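Local coordinates for uncharacterized protein (Deinococcus radiodurans, PDB 2A1V), which is of unknown function but belongs to the YjbR (DUF419) family, which is related to the TfoX N-terminal domain, at residues 56-68 / 83-96. Residues are numbered along the deposited sequence; the frame is centred on the assembly and turned at random.
Sequences PLRLSLKVDPERG and YHLNKKHWVTVTLD
Leu-59 and Val-93 exchange two nearly straight backbone hydrogen bonds, each 2.7 Å from N to O, within an antiparallel strand pair. Leu-61 and Val-91 repeat the exchange, Val-63 N to His-89 O continues it, and Leu-95 N to Leu-57 O closes the far end, where a water also joins Leu-57 N to Leu-95 O. Between these pairs, Ser-60 OG and Thr-92 OG1 share a very short hydrogen bond of 2.5 Å. Tyr-83 N donates to the same threonine oxygen at 3.1 Å, so the buried hydroxyl pair also ties in the incoming loop. On this face the Trp-90 indole is sandwiched: Lys-62 CG makes a CH-pi contact 3.5 Å from the six-ring centroid, and Leu-85 CD1 lies over the opposite face. With chi3 at 68° the lysine chain bends, and CE reaches 3.7 Å from Trp-90 NE1. At the Arg-58 end of the pair, Thr-94 OG1 sits over the guanidinium. On the other face Leu-59 CB packs against Leu-95 CD2. Strands 58-62 and 90-94 are neighbours in the six-stranded antiparallel sheet, flanked by strands 43-51 and 79-81; Leu-59 and Leu-95 meet Leu-13 of helix 10-17, while Val-93 touches Leu-104 of helix 101-119.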
ATOM      1  N   PRO A  56      -5.237  16.499   3.717  1.00 20.67           N
ATOM      2  CA  PRO A  56      -5.463  15.056   3.641  1.00 21.18           C
ATOM      3  C   PRO A  56      -4.146  14.259   3.518  1.00 20.83           C
ATOM      4  O   PRO A  56      -3.068  14.767   3.041  1.00 19.65           O
ATOM      5  CB  PRO A  56      -6.353  14.890   2.380  1.00 20.80           C
ATOM      6  CG  PRO A  56      -5.923  15.971   1.496  1.00 22.02           C
ATOM      7  CD  PRO A  56      -5.622  17.160   2.460  1.00 21.60           C
ATOM      8  N   LEU A  57      -4.234  13.025   3.980  1.00 18.99           N
ATOM      9  CA  LEU A  57      -3.130  12.128   3.846  1.00 18.91           C
ATOM     10  C   LEU A  57      -2.802  11.901   2.364  1.00 18.62           C
ATOM     11  O   LEU A  57      -3.651  12.027   1.460  1.00 16.63           O
ATOM     12  CB  LEU A  57      -3.451  10.800   4.545  1.00 19.83           C
ATOM     13  CG  LEU A  57      -3.603  10.753   6.067  1.00 19.50           C
ATOM     14  CD1 LEU A  57      -4.032   9.299   6.504  1.00 22.30           C
ATOM     15  CD2 LEU A  57      -2.314  11.114   6.823  1.00 20.38           C
ATOM     16  N   ARG A  58      -1.536  11.574   2.130  1.00 18.80           N
ATOM     17  CA  ARG A  58      -1.101  11.054   0.848  1.00 19.39           C
ATOM     18  C   ARG A  58      -0.498   9.675   1.025  1.00 18.56           C
ATOM     19  O   ARG A  58       0.423   9.468   1.819  1.00 17.27           O
ATOM     20  CB  ARG A  58      -0.103  12.005   0.159  1.00 20.96           C
ATOM     21  CG  ARG A  58      -0.549  13.436   0.305  1.00 25.83           C
ATOM     22  CD  ARG A  58      -0.362  14.243  -0.939  1.00 32.23           C
ATOM     23  NE  ARG A  58      -1.302  15.371  -0.891  1.00 34.69           N
ATOM     24  CZ  ARG A  58      -1.563  16.153  -1.924  1.00 35.17           C
ATOM     25  NH1 ARG A  58      -0.940  15.959  -3.092  1.00 34.33           N
ATOM     26  NH2 ARG A  58      -2.421  17.166  -1.766  1.00 36.99           N
ATOM     27  N   LEU A  59      -1.065   8.743   0.262  1.00 17.22           N
ATOM     28  CA  LEU A  59      -0.748   7.374   0.372  1.00 16.77           C
ATOM     29  C   LEU A  59       0.071   6.926  -0.849  1.00 16.43           C
ATOM     30  O   LEU A  59      -0.409   6.949  -1.995  1.00 16.12           O
ATOM     31  CB  LEU A  59      -2.047   6.569   0.507  1.00 16.30           C
ATOM     32  CG  LEU A  59      -1.813   5.063   0.634  1.00 16.79           C
ATOM     33  CD1 LEU A  59      -0.995   4.768   1.862  1.00 18.84           C
ATOM     34  CD2 LEU A  59      -3.134   4.261   0.612  1.00 17.20           C
ATOM     35  N   SER A  60       1.296   6.506  -0.570  1.00 15.43           N
ATOM     36  CA  SER A  60       2.178   5.944  -1.582  1.00 15.96           C
ATOM     37  C   SER A  60       2.135   4.413  -1.531  1.00 15.23           C
ATOM     38  O   SER A  60       2.255   3.827  -0.480  1.00 14.53           O
ATOM     39  CB  SER A  60       3.616   6.458  -1.409  1.00 15.21           C
ATOM     40  OG  SER A  60       3.730   7.852  -1.736  1.00 16.21           O
ATOM     41  N   LEU A  61       2.033   3.817  -2.704  1.00 15.69           N
ATOM     42  CA  LEU A  61       1.895   2.388  -2.833  0.60 16.85           C
ATOM     43  C   LEU A  61       2.440   1.904  -4.183  1.00 16.98           C
ATOM     44  O   LEU A  61       2.657   2.692  -5.091  1.00 17.18           O
ATOM     45  CB  LEU A  61       0.418   1.966  -2.623  0.60 16.45           C
ATOM     46  CG  LEU A  61      -0.704   2.573  -3.479  0.60 15.80           C
ATOM     47  CD1 LEU A  61      -0.791   1.943  -4.840  0.60 15.31           C
ATOM     48  CD2 LEU A  61      -2.057   2.439  -2.772  0.60 16.55           C
ATOM     49  N   LYS A  62       2.679   0.593  -4.274  1.00 17.31           N
ATOM     50  CA  LYS A  62       3.271  -0.029  -5.462  1.00 18.40           C
ATOM     51  C   LYS A  62       2.191  -0.571  -6.339  1.00 18.18           C
ATOM     52  O   LYS A  62       1.191  -1.138  -5.843  1.00 17.09           O
ATOM     53  CB  LYS A  62       4.228  -1.190  -5.118  1.00 18.94           C
ATOM     54  CG  LYS A  62       5.330  -0.831  -4.149  1.00 21.80           C
ATOM     55  CD  LYS A  62       6.633  -1.645  -4.344  1.00 20.64           C
ATOM     56  CE  LYS A  62       7.387  -1.370  -5.624  1.00 21.00           C
ATOM     57  NZ  LYS A  62       8.734  -2.028  -5.580  1.00 19.75           N
ATOM     58  N   VAL A  63       2.416  -0.431  -7.639  1.00 18.68           N
ATOM     59  CA  VAL A  63       1.434  -0.806  -8.674  0.50 19.48           C
ATOM     60  C   VAL A  63       2.163  -1.343  -9.877  1.00 20.18           C
ATOM     61  O   VAL A  63       3.276  -0.946 -10.133  1.00 20.57           O
ATOM     62  CB  VAL A  63       0.579   0.401  -9.194  0.50 19.09           C
ATOM     63  CG1 VAL A  63      -0.386   0.912  -8.161  0.50 16.97           C
ATOM     64  CG2 VAL A  63       1.472   1.528  -9.700  0.50 18.39           C
ATOM     65  N   ASP A  64       1.544  -2.258 -10.613  1.00 22.12           N
ATOM     66  CA  ASP A  64       2.088  -2.690 -11.898  1.00 23.90           C
ATOM     67  C   ASP A  64       2.189  -1.430 -12.813  1.00 25.13           C
ATOM     68  O   ASP A  64       1.293  -0.646 -12.809  1.00 23.31           O
ATOM     69  CB  ASP A  64       1.144  -3.731 -12.481  1.00 25.20           C
ATOM     70  CG  ASP A  64       1.342  -3.925 -13.953  1.00 28.66           C
ATOM     71  OD1 ASP A  64       2.329  -4.567 -14.349  1.00 35.12           O
ATOM     72  OD2 ASP A  64       0.486  -3.447 -14.714  1.00 36.56           O
ATOM     73  N   PRO A  65       3.319  -1.211 -13.518  1.00 27.38           N
ATOM     74  CA  PRO A  65       3.482  -0.001 -14.335  1.00 29.15           C
ATOM     75  C   PRO A  65       2.307   0.326 -15.259  1.00 31.06           C
ATOM     76  O   PRO A  65       1.892   1.465 -15.326  1.00 31.69           O
ATOM     77  CB  PRO A  65       4.739  -0.303 -15.126  1.00 29.73           C
ATOM     78  CG  PRO A  65       5.561  -1.160 -14.170  1.00 29.76           C
ATOM     79  CD  PRO A  65       4.544  -2.043 -13.523  1.00 27.95           C
ATOM     80  N   GLU A  66       1.734  -0.673 -15.909  1.00 32.73           N
ATOM     81  CA  GLU A  66       0.647  -0.407 -16.809  1.00 33.99           C
ATOM     82  C   GLU A  66      -0.521   0.142 -16.075  1.00 34.11           C
ATOM     83  O   GLU A  66      -1.191   1.081 -16.551  1.00 34.73           O
ATOM     84  CB  GLU A  66       0.177  -1.665 -17.536  1.00 34.34           C
ATOM     85  CG  GLU A  66      -0.632  -1.323 -18.812  1.00 36.66           C
ATOM     86  CD  GLU A  66      -1.009  -2.555 -19.664  1.00 39.27           C
ATOM     87  OE1 GLU A  66      -0.113  -3.431 -19.894  1.00 44.07           O
ATOM     88  OE2 GLU A  66      -2.206  -2.640 -20.084  1.00 47.21           O
ATOM     89  N   ARG A  67      -0.815  -0.492 -14.943  1.00 33.33           N
ATOM     90  CA  ARG A  67      -1.969  -0.107 -14.167  1.00 32.77           C
ATOM     91  C   ARG A  67      -1.789   1.280 -13.528  1.00 31.50           C
ATOM     92  O   ARG A  67      -2.734   2.019 -13.439  1.00 29.48           O
ATOM     93  CB  ARG A  67      -2.303  -1.143 -13.106  1.00 32.76           C
ATOM     94  CG  ARG A  67      -3.438  -0.648 -12.265  1.00 34.19           C
ATOM     95  CD  ARG A  67      -4.104  -1.709 -11.516  1.00 35.22           C
ATOM     96  NE  ARG A  67      -5.429  -1.303 -11.051  1.00 36.44           N
ATOM     97  CZ  ARG A  67      -6.040  -1.895 -10.037  1.00 36.07           C
ATOM     98  NH1 ARG A  67      -5.447  -2.895  -9.376  1.00 35.49           N
ATOM     99  NH2 ARG A  67      -7.237  -1.486  -9.672  1.00 34.86           N
ATOM    100  N   GLY A  68      -0.580   1.599 -13.081  1.00 31.14           N
ATOM    101  CA  GLY A  68      -0.263   2.943 -12.584  1.00 32.47           C
ATOM    102  C   GLY A  68      -0.519   4.017 -13.640  1.00 32.71           C
ATOM    103  O   GLY A  68      -1.092   5.074 -13.348  1.00 32.64           O
ATOM    104  N   TYR A  83       6.023  10.034  -4.878  1.00 24.02           N
ATOM    105  CA  TYR A  83       6.791  11.129  -4.261  1.00 24.51           C
ATOM    106  C   TYR A  83       8.058  10.655  -3.539  1.00 24.06           C
ATOM    107  O   TYR A  83       7.987   9.930  -2.560  1.00 22.68           O
ATOM    108  CB  TYR A  83       5.872  11.860  -3.268  1.00 27.15           C
ATOM    109  CG  TYR A  83       6.542  13.004  -2.595  1.00 28.36           C
ATOM    110  CD1 TYR A  83       6.856  14.159  -3.304  1.00 31.66           C
ATOM    111  CD2 TYR A  83       6.902  12.933  -1.227  1.00 32.10           C
ATOM    112  CE1 TYR A  83       7.501  15.224  -2.682  1.00 31.06           C
ATOM    113  CE2 TYR A  83       7.548  13.991  -0.600  1.00 31.14           C
ATOM    114  CZ  TYR A  83       7.842  15.135  -1.354  1.00 32.19           C
ATOM    115  OH  TYR A  83       8.504  16.186  -0.762  1.00 35.10           O
ATOM    116  N   HIS A  84       9.213  11.093  -4.029  1.00 23.67           N
ATOM    117  CA  HIS A  84      10.520  10.600  -3.576  1.00 24.10           C
ATOM    118  C   HIS A  84      10.634   9.092  -3.695  1.00 22.08           C
ATOM    119  O   HIS A  84      11.321   8.460  -2.887  1.00 21.80           O
ATOM    120  CB  HIS A  84      10.796  10.996  -2.126  1.00 25.62           C
ATOM    121  CG  HIS A  84      11.067  12.457  -1.933  1.00 30.99           C
ATOM    122  ND1 HIS A  84      11.517  12.972  -0.735  1.00 30.66           N
ATOM    123  CD2 HIS A  84      10.932  13.512  -2.774  1.00 34.85           C
ATOM    124  CE1 HIS A  84      11.681  14.278  -0.854  1.00 34.79           C
ATOM    125  NE2 HIS A  84      11.325  14.632  -2.079  1.00 37.22           N
ATOM    126  N   LEU A  85       9.957   8.498  -4.680  1.00 20.06           N
ATOM    127  CA  LEU A  85      10.019   7.053  -4.835  1.00 19.71           C
ATOM    128  C   LEU A  85      10.275   6.718  -6.271  1.00 18.36           C
ATOM    129  O   LEU A  85      10.190   7.578  -7.110  1.00 18.81           O
ATOM    130  CB  LEU A  85       8.706   6.377  -4.364  1.00 18.43           C
ATOM    131  CG  LEU A  85       8.345   6.564  -2.904  1.00 18.26           C
ATOM    132  CD1 LEU A  85       6.828   6.445  -2.679  1.00 19.66           C
ATOM    133  CD2 LEU A  85       9.185   5.648  -1.999  1.00 16.84           C
ATOM    134  N   ASN A  86      10.530   5.445  -6.542  1.00 18.61           N
ATOM    135  CA  ASN A  86      10.722   4.926  -7.904  1.00 19.32           C
ATOM    136  C   ASN A  86       9.425   5.031  -8.678  1.00 19.68           C
ATOM    137  O   ASN A  86       8.503   4.241  -8.463  1.00 18.15           O
ATOM    138  CB  ASN A  86      11.153   3.456  -7.814  1.00 18.68           C
ATOM    139  CG  ASN A  86      11.702   2.920  -9.110  1.00 18.15           C
ATOM    140  OD1 ASN A  86      11.333   3.395 -10.172  1.00 16.09           O
ATOM    141  ND2 ASN A  86      12.589   1.898  -9.024  1.00 16.32           N
ATOM    142  N   LYS A  87       9.369   5.989  -9.606  1.00 20.86           N
ATOM    143  CA  LYS A  87       8.109   6.329 -10.244  0.50 21.35           C
ATOM    144  C   LYS A  87       7.758   5.323 -11.363  1.00 21.42           C
ATOM    145  O   LYS A  87       6.690   5.374 -11.927  1.00 21.01           O
ATOM    146  CB  LYS A  87       8.110   7.792 -10.717  0.50 22.44           C
ATOM    147  CG  LYS A  87       8.116   8.799  -9.544  0.50 23.25           C
ATOM    148  CD  LYS A  87       8.588  10.197  -9.933  0.50 23.11           C
ATOM    149  CE  LYS A  87       9.390  10.877  -8.820  0.50 24.82           C
ATOM    150  NZ  LYS A  87       8.577  11.562  -7.767  0.50 25.47           N
ATOM    151  N   LYS A  88       8.657   4.385 -11.647  1.00 21.68           N
ATOM    152  CA  LYS A  88       8.314   3.243 -12.470  1.00 21.42           C
ATOM    153  C   LYS A  88       7.315   2.318 -11.715  1.00 20.70           C
ATOM    154  O   LYS A  88       6.547   1.603 -12.344  1.00 19.72           O
ATOM    155  CB  LYS A  88       9.581   2.431 -12.830  1.00 22.02           C
ATOM    156  CG  LYS A  88      10.498   3.058 -13.883  1.00 22.55           C
ATOM    157  CD  LYS A  88      11.702   2.160 -14.345  1.00 23.18           C
ATOM    158  CE  LYS A  88      12.613   1.681 -13.160  1.00 25.88           C
ATOM    159  NZ  LYS A  88      13.207   2.814 -12.405  1.00 21.69           N
ATOM    160  N   HIS A  89       7.370   2.301 -10.372  1.00 19.72           N
ATOM    161  CA  HIS A  89       6.615   1.303  -9.586  1.00 19.27           C
ATOM    162  C   HIS A  89       5.681   1.833  -8.521  1.00 18.39           C
ATOM    163  O   HIS A  89       4.771   1.125  -8.085  1.00 20.11           O
ATOM    164  CB  HIS A  89       7.589   0.308  -8.980  1.00 19.15           C
ATOM    165  CG  HIS A  89       8.428  -0.401 -10.004  1.00 20.17           C
ATOM    166  ND1 HIS A  89       7.935  -1.421 -10.770  1.00 22.18           N
ATOM    167  CD2 HIS A  89       9.703  -0.207 -10.417  1.00 21.76           C
ATOM    168  CE1 HIS A  89       8.876  -1.858 -11.586  1.00 23.03           C
ATOM    169  NE2 HIS A  89       9.962  -1.140 -11.391  1.00 19.61           N
ATOM    170  N   TRP A  90       5.880   3.075  -8.132  1.00 17.80           N
ATOM    171  CA  TRP A  90       5.074   3.740  -7.045  1.00 17.10           C
ATOM    172  C   TRP A  90       4.209   4.910  -7.517  1.00 15.99           C
ATOM    173  O   TRP A  90       4.630   5.748  -8.307  1.00 15.40           O
ATOM    174  CB  TRP A  90       5.996   4.319  -6.004  1.00 15.91           C
ATOM    175  CG  TRP A  90       6.753   3.349  -5.207  1.00 14.90           C
ATOM    176  CD1 TRP A  90       7.901   2.787  -5.544  1.00 15.63           C
ATOM    177  CD2 TRP A  90       6.411   2.836  -3.914  1.00 17.55           C
ATOM    178  NE1 TRP A  90       8.359   1.980  -4.541  1.00 15.73           N
ATOM    179  CE2 TRP A  90       7.461   1.984  -3.520  1.00 16.03           C
ATOM    180  CE3 TRP A  90       5.318   3.012  -3.046  1.00 17.41           C
ATOM    181  CZ2 TRP A  90       7.443   1.265  -2.322  1.00 15.12           C
ATOM    182  CZ3 TRP A  90       5.315   2.309  -1.824  1.00 16.20           C
ATOM    183  CH2 TRP A  90       6.358   1.444  -1.490  1.00 15.81           C
ATOM    184  N   VAL A  91       3.001   4.972  -7.003  1.00 16.75           N
ATOM    185  CA  VAL A  91       2.144   6.152  -7.165  1.00 17.34           C
ATOM    186  C   VAL A  91       1.806   6.685  -5.774  1.00 17.92           C
ATOM    187  O   VAL A  91       1.933   5.957  -4.789  1.00 18.42           O
ATOM    188  CB  VAL A  91       0.825   5.835  -7.913  1.00 17.22           C
ATOM    189  CG1 VAL A  91       1.102   5.477  -9.434  1.00 19.24           C
ATOM    190  CG2 VAL A  91      -0.022   4.727  -7.170  1.00 16.50           C
ATOM    191  N   THR A  92       1.358   7.932  -5.716  1.00 17.58           N
ATOM    192  CA  THR A  92       0.944   8.584  -4.460  1.00 18.22           C
ATOM    193  C   THR A  92      -0.510   9.062  -4.685  1.00 18.13           C
ATOM    194  O   THR A  92      -0.812   9.741  -5.663  1.00 18.41           O
ATOM    195  CB  THR A  92       1.977   9.762  -4.060  1.00 17.91           C
ATOM    196  OG1 THR A  92       3.244   9.188  -3.740  1.00 17.84           O
ATOM    197  CG2 THR A  92       1.495  10.596  -2.871  1.00 18.33           C
ATOM    198  N   VAL A  93      -1.402   8.597  -3.826  1.00 18.71           N
ATOM    199  CA  VAL A  93      -2.834   8.872  -3.870  1.00 19.43           C
ATOM    200  C   VAL A  93      -3.236   9.781  -2.723  1.00 19.66           C
ATOM    201  O   VAL A  93      -2.940   9.478  -1.528  1.00 18.18           O
ATOM    202  CB  VAL A  93      -3.673   7.586  -3.721  1.00 19.19           C
ATOM    203  CG1 VAL A  93      -5.108   7.878  -3.995  1.00 21.84           C
ATOM    204  CG2 VAL A  93      -3.185   6.550  -4.668  1.00 23.15           C
ATOM    205  N   THR A  94      -3.918  10.880  -3.076  1.00 19.41           N
ATOM    206  CA  THR A  94      -4.462  11.774  -2.059  1.00 19.99           C
ATOM    207  C   THR A  94      -5.708  11.158  -1.438  1.00 19.97           C
ATOM    208  O   THR A  94      -6.663  10.826  -2.147  1.00 21.88           O
ATOM    209  CB  THR A  94      -4.769  13.161  -2.683  1.00 19.62           C
ATOM    210  OG1 THR A  94      -3.648  13.570  -3.471  1.00 22.60           O
ATOM    211  CG2 THR A  94      -5.039  14.226  -1.606  1.00 19.08           C
ATOM    212  N   LEU A  95      -5.709  10.966  -0.127  1.00 20.55           N
ATOM    213  CA  LEU A  95      -6.866  10.378   0.556  1.00 20.66           C
ATOM    214  C   LEU A  95      -7.894  11.442   1.010  1.00 21.06           C
ATOM    215  O   LEU A  95      -8.113  11.714   2.216  1.00 21.64           O
ATOM    216  CB  LEU A  95      -6.399   9.540   1.739  1.00 20.79           C
ATOM    217  CG  LEU A  95      -5.378   8.436   1.456  1.00 18.60           C
ATOM    218  CD1 LEU A  95      -5.167   7.702   2.772  1.00 17.29           C
ATOM    219  CD2 LEU A  95      -5.810   7.488   0.349  1.00 15.27           C
ATOM    220  N   ASP A  96      -8.531  12.035   0.018  1.00 21.75           N
ATOM    221  CA  ASP A  96      -9.523  13.099   0.236  1.00 21.77           C
ATOM    222  C   ASP A  96     -10.902  12.693  -0.206  1.00 22.10           C
ATOM    223  O   ASP A  96     -11.773  13.544  -0.286  1.00 23.94           O
ATOM    224  CB  ASP A  96      -9.107  14.374  -0.493  1.00 21.58           C
ATOM    225  CG  ASP A  96      -8.916  14.189  -1.963  1.00 21.52           C
ATOM    226  OD1 ASP A  96      -9.128  13.066  -2.494  1.00 19.79           O
ATOM    227  OD2 ASP A  96      -8.532  15.185  -2.609  1.00 22.37           O
TER
HETATM  228  O   HOH W   1      -6.841  11.917   4.565  1.00 15.25           O
HETATM  229  O   HOH W   2       5.316  -2.424  -9.896  1.00 22.92           O